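Local coordinates for proton-dependent oligopeptide transporter family protein (PDB 6EI3), which probably carries short peptides across the bacterial membrane together with protons, as a POT family member of the Major Facilitator Superfamily, at residues F28-L34 and E97-F103; L338-I343 and T407-V411. All coordinates share one frame; numbering follows the deposited sequence.

Interaction 1 of 2, residues F28-L34 and E97-F103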
loop_
_atom_site.group_PDB
_atom_site.type_symbol
_atom_site.label_atom_id
_atom_site.label_comp_id
_atom_site.label_asym_id
_atom_site.label_seq_id
_atom_site.Cartn_x
_atom_site.Cartn_y
_atom_site.Cartn_z
ATOM N N PHE A 28 0.014 11.270 -17.572
ATOM C CA PHE A 28 -0.945 12.310 -17.927
ATOM C C PHE A 28 -0.487 13.643 -17.287
ATOM O O PHE A 28 -0.472 14.671 -17.960
ATOM C CB PHE A 28 -2.382 11.969 -17.420
ATOM C CG PHE A 28 -3.256 13.207 -17.330
ATOM C CD1 PHE A 28 -3.674 13.870 -18.482
ATOM C CD2 PHE A 28 -3.609 13.742 -16.094
ATOM C CE1 PHE A 28 -4.425 15.050 -18.397
ATOM C CE2 PHE A 28 -4.364 14.915 -16.011
ATOM C CZ PHE A 28 -4.783 15.550 -17.158
ATOM N N LEU A 29 -0.164 13.631 -15.969
ATOM C CA LEU A 29 0.175 14.884 -15.267
ATOM C C LEU A 29 1.369 15.653 -15.825
ATOM O O LEU A 29 1.308 16.872 -15.924
ATOM C CB LEU A 29 0.378 14.648 -13.754
ATOM C CG LEU A 29 -0.904 14.404 -12.915
ATOM C CD1 LEU A 29 -0.540 13.926 -11.527
ATOM C CD2 LEU A 29 -1.792 15.664 -12.845
ATOM N N ILE A 30 2.450 14.956 -16.173
ATOM C CA ILE A 30 3.718 15.582 -16.573
ATOM C C ILE A 30 3.602 16.461 -17.839
ATOM O O ILE A 30 4.353 17.415 -17.939
ATOM C CB ILE A 30 4.861 14.533 -16.645
ATOM C CG1 ILE A 30 6.248 15.190 -16.444
ATOM C CG2 ILE A 30 4.809 13.632 -17.889
ATOM C CD1 ILE A 30 6.494 15.735 -15.035
ATOM N N THR A 31 2.631 16.218 -18.738
ATOM C CA THR A 31 2.450 17.059 -19.937
ATOM C C THR A 31 1.179 17.901 -19.844
ATOM O O THR A 31 0.783 18.531 -20.821
ATOM C CB THR A 31 2.488 16.218 -21.230
ATOM O OG1 THR A 31 1.497 15.190 -21.154
ATOM C CG2 THR A 31 3.873 15.637 -21.513
ATOM N N SER A 32 0.528 17.898 -18.672
ATOM C CA SER A 32 -0.718 18.637 -18.478
ATOM C C SER A 32 -0.472 20.083 -18.030
ATOM O O SER A 32 0.646 20.444 -17.672
ATOM C CB SER A 32 -1.590 17.921 -17.446
ATOM O OG SER A 32 -1.133 18.182 -16.130
ATOM N N LEU A 33 -1.557 20.872 -17.955
ATOM C CA LEU A 33 -1.578 22.253 -17.454
ATOM C C LEU A 33 -1.973 22.275 -15.966
ATOM O O LEU A 33 -2.132 23.346 -15.385
ATOM C CB LEU A 33 -2.556 23.099 -18.293
ATOM C CG LEU A 33 -2.239 23.228 -19.799
ATOM C CD1 LEU A 33 -3.211 24.174 -20.482
ATOM C CD2 LEU A 33 -0.798 23.695 -20.036
ATOM N N LEU A 34 -2.071 21.085 -15.336
ATOM C CA LEU A 34 -2.474 20.951 -13.935
ATOM C C LEU A 34 -1.323 21.112 -12.938
ATOM O O LEU A 34 -1.600 21.290 -11.751
ATOM C CB LEU A 34 -3.244 19.629 -13.687
ATOM C CG LEU A 34 -4.502 19.373 -14.580
ATOM C CD1 LEU A 34 -5.245 18.114 -14.142
ATOM C CD2 LEU A 34 -5.469 20.553 -14.562
ATOM N N GLU A 97 -11.071 17.979 -16.151
ATOM C CA GLU A 97 -9.803 17.568 -16.770
ATOM C C GLU A 97 -8.807 18.739 -16.918
ATOM O O GLU A 97 -7.605 18.557 -16.707
ATOM C CB GLU A 97 -10.133 16.949 -18.133
ATOM C CG GLU A 97 -8.971 16.477 -18.986
ATOM C CD GLU A 97 -9.456 15.978 -20.335
ATOM O OE1 GLU A 97 -10.281 15.035 -20.355
ATOM O OE2 GLU A 97 -9.046 16.555 -21.368
ATOM N N ASP A 98 -9.317 19.936 -17.287
ATOM C CA ASP A 98 -8.521 21.149 -17.474
ATOM C C ASP A 98 -8.527 22.059 -16.234
ATOM O O ASP A 98 -8.033 23.185 -16.306
ATOM C CB ASP A 98 -9.007 21.912 -18.720
ATOM C CG ASP A 98 -8.782 21.159 -20.021
ATOM O OD1 ASP A 98 -7.610 20.849 -20.334
ATOM O OD2 ASP A 98 -9.780 20.895 -20.735
ATOM N N SER A 99 -9.067 21.565 -15.099
ATOM C CA SER A 99 -9.166 22.334 -13.858
ATOM C C SER A 99 -8.427 21.646 -12.710
ATOM O O SER A 99 -8.825 20.563 -12.273
ATOM C CB SER A 99 -10.629 22.580 -13.499
ATOM O OG SER A 99 -10.805 22.849 -12.116
ATOM N N ARG A 100 -7.364 22.295 -12.212
ATOM C CA ARG A 100 -6.527 21.808 -11.118
ATOM C C ARG A 100 -7.373 21.490 -9.881
ATOM O O ARG A 100 -7.244 20.407 -9.310
ATOM C CB ARG A 100 -5.453 22.866 -10.813
ATOM C CG ARG A 100 -4.329 22.397 -9.930
ATOM C CD ARG A 100 -3.407 23.546 -9.582
ATOM N NE ARG A 100 -2.431 23.128 -8.580
ATOM C CZ ARG A 100 -2.562 23.319 -7.273
ATOM N NH1 ARG A 100 -3.628 23.945 -6.788
ATOM N NH2 ARG A 100 -1.621 22.898 -6.439
ATOM N N SER A 101 -8.268 22.411 -9.499
ATOM C CA SER A 101 -9.151 22.250 -8.342
ATOM C C SER A 101 -10.099 21.047 -8.471
ATOM O O SER A 101 -10.147 20.203 -7.574
ATOM C CB SER A 101 -9.947 23.531 -8.103
ATOM O OG SER A 101 -10.548 23.487 -6.820
ATOM N N GLY A 102 -10.805 20.959 -9.589
ATOM C CA GLY A 102 -11.764 19.885 -9.822
ATOM C C GLY A 102 -11.148 18.510 -9.995
ATOM O O GLY A 102 -11.714 17.515 -9.530
ATOM N N PHE A 103 -9.989 18.442 -10.692
ATOM C CA PHE A 103 -9.277 17.189 -10.930
ATOM C C PHE A 103 -8.700 16.671 -9.618
ATOM O O PHE A 103 -8.728 15.465 -9.383
ATOM C CB PHE A 103 -8.185 17.361 -12.003
ATOM C CG PHE A 103 -7.611 16.063 -12.526
ATOM C CD1 PHE A 103 -6.509 15.470 -11.914
ATOM C CD2 PHE A 103 -8.137 15.461 -13.662
ATOM C CE1 PHE A 103 -5.974 14.275 -12.405
ATOM C CE2 PHE A 103 -7.603 14.266 -14.148
ATOM C CZ PHE A 103 -6.548 13.665 -13.496
HETATM O O HOH W 1 -0.698 21.119 -9.243
#
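Where the turn after helix 25-30 meets the short turn ahead of helix 100-117, Leu34 divides its two methyls: CD1 goes to the ring of Phe103, CD2 to the backbone of Glu97-Arg100. CD1 of Leu34 sits over one face of that ring, 3.9 Å from the centroid of Phe103 and offset toward its rim, a CH-pi contact in which the two side chains cross nearly at right angles. The other methyl, CD2, packs on the chain at the start of the helix, 3.5 Å from N of Arg100. With CG of Leu34 lying anti to its carbonyl carbon (chi1 -55°), both branches are turned into this niche. Phe28 and Phe103 reach toward each other from opposite directions, CE2 of Phe28 lying 3.6 Å from CZ of Phe103, and the planes are inclined at 37°, an oblique pair. Phe172 meets both rings edge-to-face and so completes an aromatic cluster with helix 168-188.

No direct hydrogen bond joins the segments; a water does so instead. It donates to O of Leu34 at 2.7 Å and accepts from NE of Arg100, also at 2.7 Å, while the extended arginine reaches a bound monoacylglycerol lipid. Each turn is also fixed from within. OG of Ser32 accepts from N of Leu34 (3.2 Å, 156° at the hydrogen) in an ST turn and donates to O of Leu29 at 2.8 Å, holding Leu34 in position. Ser99 is the N-cap of helix 100-117, its OG accepting from N of Gly102. OE1 of Glu97 is hydrogen-bonded to OG of Ser169. The whole is a junction of helix-connecting turns, with an N-capped helix start and an ST turn, in an alpha-helical MFS transporter, probably on the periplasmic side.

Interaction 2 of 2, residues L338-I343 and T407-V411; sequences LVMLLI and TFGEV. With 78M ((2S)-2,3-dihydroxypropyl(7Z)-pentadec-7-enoate), chain N.
CG2 of Thr407 nestles against Leu338 and Val339 of helix 334-357, 3.5 Å from CB of Leu338 and 3.6 Å from CG2 of Val339. Further along, CD1 of Ile343 meets CG1 of Val411 at 3.8 Å, and CD1 of Leu342 lies at the edge of the Phe408 ring, 4.1 Å from CB of Phe408. OG1 of Thr407 lies beside the backbone N (chi1 -52°), which puts CG2 anti to that N and against the neighbouring helix. There OG1 bonds with O of Tyr403 and ND2 of Asn335. CG2 of Val339 also touches OE1 of Glu410 (3.4 Å), an oxygen that Asn335 ND2 satisfies; one amide thus positions two residues of helix 400-424. Around this shell, the C-terminal tail at Phe513 and Gln514, apparently a remnant of the purification tag, presses on Val339, and Phe373 packs edge-to-face with Phe408. On another side of helix 338-343 a lipid chain runs past Met340 and Leu341. The segment axes approach to 9.5 Å at a crossing angle of -57°. Between the segments the contact is dispersive, without a direct hydrogen bond; OG1 of Thr407 and OE1 of Glu410 find their partners outside the pair.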
loop_
_atom_site.group_PDB
_atom_site.type_symbol
_atom_site.label_atom_id
_atom_site.label_comp_id
_atom_site.label_asym_id
_atom_site.label_seq_id
_atom_site.Cartn_x
_atom_site.Cartn_y
_atom_site.Cartn_z
ATOM N N LEU A 338 5.010 -10.710 -13.864
ATOM C CA LEU A 338 6.080 -11.298 -13.070
ATOM C C LEU A 338 5.577 -11.884 -11.744
ATOM O O LEU A 338 6.120 -12.879 -11.284
ATOM C CB LEU A 338 7.243 -10.311 -12.874
ATOM C CG LEU A 338 8.128 -10.081 -14.089
ATOM C CD1 LEU A 338 8.830 -8.737 -13.989
ATOM C CD2 LEU A 338 9.132 -11.218 -14.275
ATOM N N VAL A 339 4.524 -11.313 -11.155
ATOM C CA VAL A 339 3.933 -11.874 -9.937
ATOM C C VAL A 339 3.381 -13.285 -10.318
ATOM O O VAL A 339 3.626 -14.266 -9.608
ATOM C CB VAL A 339 2.797 -10.980 -9.347
ATOM C CG1 VAL A 339 1.973 -11.744 -8.297
ATOM C CG2 VAL A 339 3.342 -9.683 -8.753
ATOM N N MET A 340 2.655 -13.372 -11.447
ATOM C CA MET A 340 2.040 -14.633 -11.896
ATOM C C MET A 340 3.062 -15.681 -12.265
ATOM O O MET A 340 2.782 -16.856 -12.082
ATOM C CB MET A 340 1.018 -14.415 -13.024
ATOM C CG MET A 340 -0.248 -13.737 -12.526
ATOM S SD MET A 340 -1.524 -13.489 -13.784
ATOM C CE MET A 340 -0.677 -12.368 -14.935
ATOM N N LEU A 341 4.250 -15.273 -12.743
ATOM C CA LEU A 341 5.315 -16.223 -13.051
ATOM C C LEU A 341 6.091 -16.619 -11.773
ATOM O O LEU A 341 6.393 -17.798 -11.582
ATOM C CB LEU A 341 6.313 -15.629 -14.077
ATOM C CG LEU A 341 5.834 -15.463 -15.531
ATOM C CD1 LEU A 341 6.871 -14.726 -16.361
ATOM C CD2 LEU A 341 5.527 -16.810 -16.172
ATOM N N LEU A 342 6.434 -15.619 -10.924
ATOM C CA LEU A 342 7.296 -15.783 -9.743
ATOM C C LEU A 342 6.621 -16.389 -8.523
ATOM O O LEU A 342 7.324 -17.055 -7.768
ATOM C CB LEU A 342 8.030 -14.481 -9.359
ATOM C CG LEU A 342 9.036 -13.955 -10.412
ATOM C CD1 LEU A 342 9.521 -12.542 -10.050
ATOM C CD2 LEU A 342 10.203 -14.936 -10.638
ATOM N N ILE A 343 5.310 -16.174 -8.307
ATOM C CA ILE A 343 4.596 -16.840 -7.205
ATOM C C ILE A 343 4.770 -18.397 -7.384
ATOM O O ILE A 343 5.383 -19.004 -6.508
ATOM C CB ILE A 343 3.106 -16.361 -7.040
ATOM C CG1 ILE A 343 3.010 -14.953 -6.356
ATOM C CG2 ILE A 343 2.205 -17.410 -6.344
ATOM C CD1 ILE A 343 3.300 -14.851 -4.871
ATOM N N THR A 407 9.889 -7.115 -8.506
ATOM C CA THR A 407 8.768 -8.043 -8.398
ATOM C C THR A 407 9.184 -9.290 -7.633
ATOM O O THR A 407 8.373 -9.829 -6.863
ATOM C CB THR A 407 8.124 -8.324 -9.755
ATOM O OG1 THR A 407 7.826 -7.055 -10.347
ATOM C CG2 THR A 407 6.822 -9.125 -9.608
ATOM N N PHE A 408 10.465 -9.714 -7.807
ATOM C CA PHE A 408 11.027 -10.823 -7.032
ATOM C C PHE A 408 11.007 -10.413 -5.547
ATOM O O PHE A 408 10.515 -11.175 -4.710
ATOM C CB PHE A 408 12.455 -11.197 -7.499
ATOM C CG PHE A 408 13.021 -12.439 -6.842
ATOM C CD1 PHE A 408 12.370 -13.667 -6.950
ATOM C CD2 PHE A 408 14.243 -12.398 -6.179
ATOM C CE1 PHE A 408 12.913 -14.824 -6.368
ATOM C CE2 PHE A 408 14.779 -13.553 -5.590
ATOM C CZ PHE A 408 14.113 -14.752 -5.691
ATOM N N GLY A 409 11.439 -9.183 -5.258
ATOM C CA GLY A 409 11.404 -8.649 -3.901
ATOM C C GLY A 409 9.993 -8.622 -3.339
ATOM O O GLY A 409 9.765 -9.080 -2.217
ATOM N N GLU A 410 9.026 -8.139 -4.141
ATOM C CA GLU A 410 7.607 -8.068 -3.774
ATOM C C GLU A 410 7.053 -9.433 -3.352
ATOM O O GLU A 410 6.455 -9.531 -2.288
ATOM C CB GLU A 410 6.773 -7.501 -4.931
ATOM C CG GLU A 410 5.280 -7.500 -4.639
ATOM C CD GLU A 410 4.346 -7.262 -5.806
ATOM O OE1 GLU A 410 4.814 -7.205 -6.966
ATOM O OE2 GLU A 410 3.133 -7.111 -5.551
ATOM N N VAL A 411 7.262 -10.474 -4.183
ATOM C CA VAL A 411 6.818 -11.848 -3.914
ATOM C C VAL A 411 7.450 -12.373 -2.597
ATOM O O VAL A 411 6.771 -13.051 -1.822
ATOM C CB VAL A 411 7.102 -12.773 -5.144
ATOM C CG1 VAL A 411 7.014 -14.244 -4.777
ATOM C CG2 VAL A 411 6.156 -12.453 -6.307
HETATM O O21 78M N . 5.063 -21.343 -16.353
HETATM C C20 78M N . 5.134 -22.751 -16.174
HETATM C C18 78M N . 4.016 -23.446 -16.915
HETATM O O19 78M N . 2.747 -23.049 -16.385
HETATM C C17 78M N . 4.144 -24.953 -16.917
HETATM O O2 78M N . 3.905 -25.388 -15.557
HETATM C C1 78M N . 2.908 -26.253 -15.325
HETATM O O1 78M N . 2.190 -26.703 -16.179
HETATM C C2 78M N . 2.812 -26.595 -13.864
HETATM C C3 78M N . 1.946 -25.632 -13.060
HETATM C C4 78M N . 2.666 -24.340 -12.682
HETATM C C5 78M N . 1.818 -23.312 -11.938
HETATM C C6 78M N . 0.834 -22.509 -12.805
HETATM C C7 78M N . 1.483 -21.527 -13.737
HETATM C C8 78M N . 1.509 -20.216 -13.594
HETATM C C9 78M N . 2.139 -19.231 -14.526
HETATM C C10 78M N . 1.141 -18.164 -14.964
HETATM C C11 78M N . 1.649 -17.243 -16.058
HETATM C C12 78M N . 0.637 -16.192 -16.505
HETATM C C13 78M N . 1.032 -15.406 -17.749
HETATM C C15 78M N . 1.348 -15.412 -20.267
HETATM C C14 78M N . 0.796 -16.140 -19.065
#

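Overall arrangement
Read from the N terminus, the chain first makes interaction 1, which closes a loop of 62 mostly helical residues: helices 40-60 and 62-95 lie within it, and the turn after helix 25-30 is brought against the turn before helix 100-117. The chain then passes through helix 100-117 and many others before helix 334-357 opens interaction 2, whose loop takes in helix 363-389 and closes on helix 400-424. The two loops are in series, neither nesting nor crossing, and the contact centres stand about 34 Å apart with nearest atoms about 21 Å apart. Interaction 1 fastens turns at a helix-end surface; interaction 2 joins two helices deeper in the C-terminal part.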